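Local coordinates for cytochrome c (Pseudomonas aeruginosa, PDB 6RTE), which oxidises dihydro-heme d1 to heme d1 as the dehydrogenase NirN, joining a cytochrome c domain to an eight-bladed beta-propeller, at residues Gln95-Asp98 against Ala99-Asp102; Phe317-Ser320 against Pro321-Tyr325. One frame throughout, in Å; residues are numbered along the deposited sequence.

Interaction 1 of 2, residues Gln95-Asp98 against Ala99-Asp102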
ATOM      1  N   GLN A  95     -19.793   7.640 -30.327  1.00 79.63           N
ATOM      2  CA  GLN A  95     -21.063   8.060 -29.752  1.00 79.57           C
ATOM      3  C   GLN A  95     -21.094   9.528 -29.341  1.00 75.02           C
ATOM      4  O   GLN A  95     -22.187  10.091 -29.220  1.00 76.98           O
ATOM      5  CB  GLN A  95     -21.405   7.212 -28.517  1.00 79.86           C
ATOM      6  CG  GLN A  95     -21.743   5.760 -28.811  1.00 83.63           C
ATOM      7  CD  GLN A  95     -20.519   4.863 -28.835  1.00 83.33           C
ATOM      8  OE1 GLN A  95     -19.582   5.087 -29.603  1.00 84.25           O
ATOM      9  NE2 GLN A  95     -20.521   3.842 -27.988  1.00 82.04           N
ATOM     10  N   LEU A  96     -19.940  10.156 -29.111  1.00 70.99           N
ATOM     11  CA  LEU A  96     -19.918  11.532 -28.633  1.00 69.35           C
ATOM     12  C   LEU A  96     -18.724  12.270 -29.223  1.00 64.94           C
ATOM     13  O   LEU A  96     -17.668  11.678 -29.470  1.00 63.87           O
ATOM     14  CB  LEU A  96     -19.891  11.578 -27.101  1.00 70.52           C
ATOM     15  CG  LEU A  96     -18.859  10.719 -26.372  1.00 71.02           C
ATOM     16  CD1 LEU A  96     -17.545  11.467 -26.226  1.00 71.31           C
ATOM     17  CD2 LEU A  96     -19.389  10.292 -25.011  1.00 69.08           C
ATOM     18  N   ASP A  97     -18.909  13.577 -29.446  1.00 63.90           N
ATOM     19  CA  ASP A  97     -17.922  14.403 -30.122  1.00 63.47           C
ATOM     20  C   ASP A  97     -16.972  15.051 -29.113  1.00 62.87           C
ATOM     21  O   ASP A  97     -17.013  14.768 -27.911  1.00 61.32           O
ATOM     22  CB  ASP A  97     -18.617  15.463 -30.987  1.00 65.37           C
ATOM     23  CG  ASP A  97     -19.669  16.260 -30.225  1.00 63.87           C
ATOM     24  OD1 ASP A  97     -19.432  16.632 -29.053  1.00 60.65           O
ATOM     25  OD2 ASP A  97     -20.737  16.530 -30.816  1.00 65.70           O
ATOM     26  N   ASP A  98     -16.100  15.940 -29.607  1.00 63.29           N
ATOM     27  CA  ASP A  98     -15.081  16.552 -28.755  1.00 60.22           C
ATOM     28  C   ASP A  98     -15.704  17.354 -27.618  1.00 55.49           C
ATOM     29  O   ASP A  98     -15.225  17.309 -26.482  1.00 52.28           O
ATOM     30  CB  ASP A  98     -14.173  17.456 -29.593  1.00 63.20           C
ATOM     31  CG  ASP A  98     -13.097  16.690 -30.337  1.00 66.39           C
ATOM     32  OD1 ASP A  98     -12.954  15.466 -30.128  1.00 66.77           O
ATOM     33  OD2 ASP A  98     -12.383  17.332 -31.141  1.00 69.32           O
ATOM     34  N   ALA A  99     -16.754  18.126 -27.913  1.00 55.47           N
ATOM     35  CA  ALA A  99     -17.382  18.932 -26.870  1.00 53.44           C
ATOM     36  C   ALA A  99     -18.004  18.047 -25.796  1.00 50.62           C
ATOM     37  O   ALA A  99     -17.979  18.384 -24.608  1.00 48.43           O
ATOM     38  CB  ALA A  99     -18.436  19.851 -27.482  1.00 55.44           C
ATOM     39  N   ALA A 100     -18.566  16.908 -26.198  1.00 51.15           N
ATOM     40  CA  ALA A 100     -19.178  16.003 -25.236  1.00 49.68           C
ATOM     41  C   ALA A 100     -18.119  15.292 -24.405  1.00 46.50           C
ATOM     42  O   ALA A 100     -18.316  15.052 -23.208  1.00 41.26           O
ATOM     43  CB  ALA A 100     -20.070  15.006 -25.972  1.00 52.73           C
ATOM     44  N   ALA A 101     -16.978  14.959 -25.022  1.00 48.55           N
ATOM     45  CA  ALA A 101     -15.886  14.340 -24.275  1.00 46.90           C
ATOM     46  C   ALA A 101     -15.302  15.315 -23.260  1.00 42.27           C
ATOM     47  O   ALA A 101     -15.055  14.945 -22.107  1.00 38.15           O
ATOM     48  CB  ALA A 101     -14.803  13.850 -25.237  1.00 48.97           C
ATOM     49  N   ASP A 102     -15.080  16.570 -23.670  1.00 42.68           N
ATOM     50  CA  ASP A 102     -14.587  17.571 -22.733  1.00 43.90           C
ATOM     51  C   ASP A 102     -15.583  17.790 -21.602  1.00 43.43           C
ATOM     52  O   ASP A 102     -15.195  17.898 -20.431  1.00 42.41           O
ATOM     53  CB  ASP A 102     -14.311  18.891 -23.453  1.00 49.14           C
ATOM     54  CG  ASP A 102     -13.335  18.741 -24.604  1.00 54.26           C
ATOM     55  OD1 ASP A 102     -12.481  17.831 -24.561  1.00 55.13           O
ATOM     56  OD2 ASP A 102     -13.427  19.544 -25.553  1.00 57.86           O
TER

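Interaction 2 of 2, residues Phe317-Ser320 against Pro321-Tyr325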
ATOM      1  N   PHE A 317       4.990   7.625   8.114  1.00 48.30           N
ATOM      2  CA  PHE A 317       5.711   7.216   9.310  1.00 44.68           C
ATOM      3  C   PHE A 317       6.650   6.049   9.012  1.00 43.54           C
ATOM      4  O   PHE A 317       6.318   5.145   8.243  1.00 40.58           O
ATOM      5  CB  PHE A 317       4.744   6.761  10.415  1.00 42.30           C
ATOM      6  CG  PHE A 317       3.742   7.792  10.863  1.00 44.69           C
ATOM      7  CD1 PHE A 317       3.831   9.118  10.494  1.00 48.80           C
ATOM      8  CD2 PHE A 317       2.697   7.408  11.688  1.00 44.44           C
ATOM      9  CE1 PHE A 317       2.873  10.033  10.940  1.00 51.74           C
ATOM     10  CE2 PHE A 317       1.764   8.315  12.136  1.00 46.94           C
ATOM     11  CZ  PHE A 317       1.855   9.629  11.771  1.00 50.14           C
ATOM     12  N   SER A 318       7.823   6.070   9.644  1.00 45.80           N
ATOM     13  CA  SER A 318       8.617   4.872   9.888  1.00 45.63           C
ATOM     14  C   SER A 318       8.808   4.716  11.395  1.00 42.52           C
ATOM     15  O   SER A 318       8.847   5.704  12.131  1.00 44.91           O
ATOM     16  CB  SER A 318       9.982   4.935   9.197  1.00 48.19           C
ATOM     17  OG  SER A 318      10.827   3.896   9.672  1.00 47.72           O
ATOM     18  N   PHE A 319       8.925   3.473  11.852  1.00 38.66           N
ATOM     19  CA  PHE A 319       9.096   3.177  13.269  1.00 36.91           C
ATOM     20  C   PHE A 319      10.489   2.630  13.538  1.00 36.21           C
ATOM     21  O   PHE A 319      11.015   1.826  12.765  1.00 35.32           O
ATOM     22  CB  PHE A 319       8.046   2.174  13.754  1.00 38.49           C
ATOM     23  CG  PHE A 319       6.642   2.705  13.698  1.00 41.62           C
ATOM     24  CD1 PHE A 319       6.118   3.425  14.758  1.00 42.02           C
ATOM     25  CD2 PHE A 319       5.861   2.510  12.575  1.00 47.09           C
ATOM     26  CE1 PHE A 319       4.834   3.926  14.708  1.00 44.98           C
ATOM     27  CE2 PHE A 319       4.567   3.016  12.514  1.00 49.96           C
ATOM     28  CZ  PHE A 319       4.057   3.724  13.584  1.00 48.64           C
ATOM     29  N   SER A 320      11.092   3.084  14.636  1.00 37.14           N
ATOM     30  CA  SER A 320      12.326   2.485  15.105  1.00 40.77           C
ATOM     31  C   SER A 320      12.068   1.023  15.461  1.00 39.61           C
ATOM     32  O   SER A 320      10.920   0.618  15.685  1.00 34.65           O
ATOM     33  CB  SER A 320      12.871   3.251  16.310  1.00 46.05           C
ATOM     34  OG  SER A 320      11.898   3.398  17.328  1.00 47.76           O
ATOM     35  N   PRO A 321      13.121   0.197  15.493  1.00 44.75           N
ATOM     36  CA  PRO A 321      12.898  -1.236  15.747  1.00 45.83           C
ATOM     37  C   PRO A 321      12.126  -1.516  17.030  1.00 45.99           C
ATOM     38  O   PRO A 321      11.331  -2.455  17.054  1.00 44.62           O
ATOM     39  CB  PRO A 321      14.321  -1.817  15.794  1.00 49.22           C
ATOM     40  CG  PRO A 321      15.246  -0.640  15.883  1.00 52.80           C
ATOM     41  CD  PRO A 321      14.535   0.494  15.206  1.00 50.97           C
ATOM     42  N   ASP A 322      12.326  -0.724  18.082  1.00 48.39           N
ATOM     43  CA  ASP A 322      11.629  -0.927  19.346  1.00 51.17           C
ATOM     44  C   ASP A 322      10.297  -0.184  19.425  1.00 48.63           C
ATOM     45  O   ASP A 322       9.648  -0.214  20.476  1.00 51.28           O
ATOM     46  CB  ASP A 322      12.524  -0.491  20.511  1.00 56.43           C
ATOM     47  CG  ASP A 322      12.726   1.017  20.563  1.00 59.37           C
ATOM     48  OD1 ASP A 322      12.379   1.708  19.579  1.00 59.07           O
ATOM     49  OD2 ASP A 322      13.224   1.516  21.598  1.00 61.88           O
ATOM     50  N   TYR A 323       9.890   0.489  18.347  1.00 44.38           N
ATOM     51  CA  TYR A 323       8.639   1.241  18.266  1.00 40.61           C
ATOM     52  C   TYR A 323       8.537   2.353  19.308  1.00 44.12           C
ATOM     53  O   TYR A 323       7.449   2.896  19.531  1.00 43.58           O
ATOM     54  CB  TYR A 323       7.427   0.304  18.366  1.00 37.48           C
ATOM     55  CG  TYR A 323       7.242  -0.533  17.131  1.00 36.14           C
ATOM     56  CD1 TYR A 323       7.917  -1.740  16.984  1.00 38.43           C
ATOM     57  CD2 TYR A 323       6.422  -0.116  16.100  1.00 35.20           C
ATOM     58  CE1 TYR A 323       7.764  -2.511  15.854  1.00 39.54           C
ATOM     59  CE2 TYR A 323       6.266  -0.880  14.956  1.00 37.71           C
ATOM     60  CZ  TYR A 323       6.944  -2.080  14.844  1.00 41.31           C
ATOM     61  OH  TYR A 323       6.803  -2.865  13.723  1.00 46.01           O
ATOM     62  N   ARG A 324       9.651   2.737  19.934  1.00 46.69           N
ATOM     63  CA  ARG A 324       9.618   3.888  20.827  1.00 51.42           C
ATOM     64  C   ARG A 324       9.631   5.202  20.057  1.00 45.99           C
ATOM     65  O   ARG A 324       9.076   6.198  20.534  1.00 48.09           O
ATOM     66  CB  ARG A 324      10.798   3.855  21.806  1.00 60.37           C
ATOM     67  CG  ARG A 324      10.492   3.106  23.096  1.00 66.35           C
ATOM     68  CD  ARG A 324      11.589   3.288  24.149  1.00 73.38           C
ATOM     69  NE  ARG A 324      11.719   4.679  24.593  1.00 77.80           N
ATOM     70  CZ  ARG A 324      12.774   5.462  24.369  1.00 81.10           C
ATOM     71  NH1 ARG A 324      13.834   5.009  23.705  1.00 82.89           N
ATOM     72  NH2 ARG A 324      12.776   6.709  24.824  1.00 82.34           N
ATOM     73  N   TYR A 325      10.231   5.223  18.877  1.00 41.99           N
ATOM     74  CA  TYR A 325      10.337   6.440  18.095  1.00 41.64           C
ATOM     75  C   TYR A 325       9.627   6.284  16.761  1.00 40.84           C
ATOM     76  O   TYR A 325       9.589   5.202  16.168  1.00 37.55           O
ATOM     77  CB  TYR A 325      11.798   6.833  17.861  1.00 44.86           C
ATOM     78  CG  TYR A 325      12.520   7.101  19.151  1.00 48.64           C
ATOM     79  CD1 TYR A 325      12.376   8.316  19.808  1.00 50.90           C
ATOM     80  CD2 TYR A 325      13.328   6.131  19.729  1.00 50.57           C
ATOM     81  CE1 TYR A 325      13.024   8.559  20.996  1.00 55.00           C
ATOM     82  CE2 TYR A 325      13.981   6.367  20.915  1.00 54.32           C
ATOM     83  CZ  TYR A 325      13.826   7.579  21.547  1.00 56.82           C
ATOM     84  OH  TYR A 325      14.479   7.813  22.736  1.00 60.74           O
TER

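Interaction 1 of 2, residues Gln95-Asp98 against Ala99-Asp102
L96 lays its side chain along the opening turn of helix 98-109, and two of its carbons do the touching. CB meets A100 CB at 3.6 Å, while CD1 reaches further along the helix to lie 3.8 Å from A101 CB. With CG tucked between the backbone N and the carbonyl carbon (chi1 50°), the isobutyl group runs alongside the two alanines. A101 also touches L81 and R77 of helix 73-82, and L96 itself rests on L81 and comes within about 4 Å of the bound heme c, so the apolar patch joins the start of one helix to its neighbour beside the cofactor.

D97, the next residue, is the N-cap. Its OD1 accepts from A100 N at 3.0 Å, met nearly along the C-O axis with an N-H...O angle of 152°, and the backbone N is thereby supplied with the acceptor that a preceding turn would otherwise give. The side chain reaches it by turning CG between N and C, chi1 51°, which brings OD1 to the A100 amide. The main chain of the same residue starts the helical ladder: D97 O takes A101 N at 2.9 Å. One step on, D98 O receives D102 N, also at 2.9 Å.

D98 and D102 stand one turn apart with their OD1 atoms 6.1 Å from each other, and both of these oxygens form salt bridges to R77 of helix 73-82. This shared arginine probably offsets the mutual repulsion of the two carboxylates. D97 at the N-cap and D98 in the first turn should, moreover, interact favourably with the positive end of the helix dipole, and the capping carboxylate of D97 is likely to be held ionised by it.

Interaction 2 of 2, residues Phe317-Ser320 against Pro321-Tyr325
Backbone hydrogen bonds set the frame in which S320, P321, D322 and Y323 turn the chain from strand 317-319 toward strand 325-330, adjacent antiparallel strands of one propeller blade. A type I beta turn from S320 to Y323 is closed by Y323 N to S320 O at 2.9 Å, the donor standing well above the carbonyl plane rather than in a lone-pair direction. S320 N then reaches Y325 O at 3.0 Å with an N-H...O angle of 170°, an almost straight bond that ties the two arms of the hairpin. Beside it, F319 CA makes a CA-H...O contact to the same carbonyl.

Side-chain hydrogen bonds fill the inside of the loop. S320 OG, held between its own backbone N and carbonyl carbon (chi1 53°), accepts from Y325 N at 2.9 Å. It also lies 2.9 Å from D322 OD1, though whether the hydroxyl proton goes there is not settled, since Y325 O lies 3.2 Å from S320 OG. That carboxylate oxygen takes R324 N as well, from above the carboxylate plane, which makes an Asx turn. The R324 guanidinium gives weak bonds to Y325 OH and a salt bridge to E340 of strand 336-340.

Aromatic and apolar contacts between F319 and Y323 cover one flank. Their side chains cross at about a right angle; the rings are inclined at 33° with centroids 5.4 Å apart, and F319 CB approaches Y323 CD2 at 3.7 Å. S320 O sits over one face of the Y323 ring, toward its rim. The Y325 ring lies apart from this pair, with S320 OG at its edge. Y323 also touches P277 and P278.

Buried S320 therefore has its amide, carbonyl and hydroxyl all engaged, and D322 OD1 couples the serine to the R324 amide, which probably stiffens the turn.

Both contacts use an aspartate to catch a backbone N-H a few residues on, but at different turning points. In interaction 1 the carboxylate caps the start of a helix of the cytochrome c domain; in interaction 2 it shapes a strand-to-strand loop within one blade of the propeller. Each is partly buried, yet residues 95-102 expose mostly acidic groups and bury their leucine beside the heme c, whereas residues 317-325 bury a serine hydroxyl bonded by the backbone, with aromatic side chains round the turn. Their centres are 52 Å apart, on opposite sides of the chain's centre, with nearest atoms about 36 Å apart, so the two are independent local features of different domains.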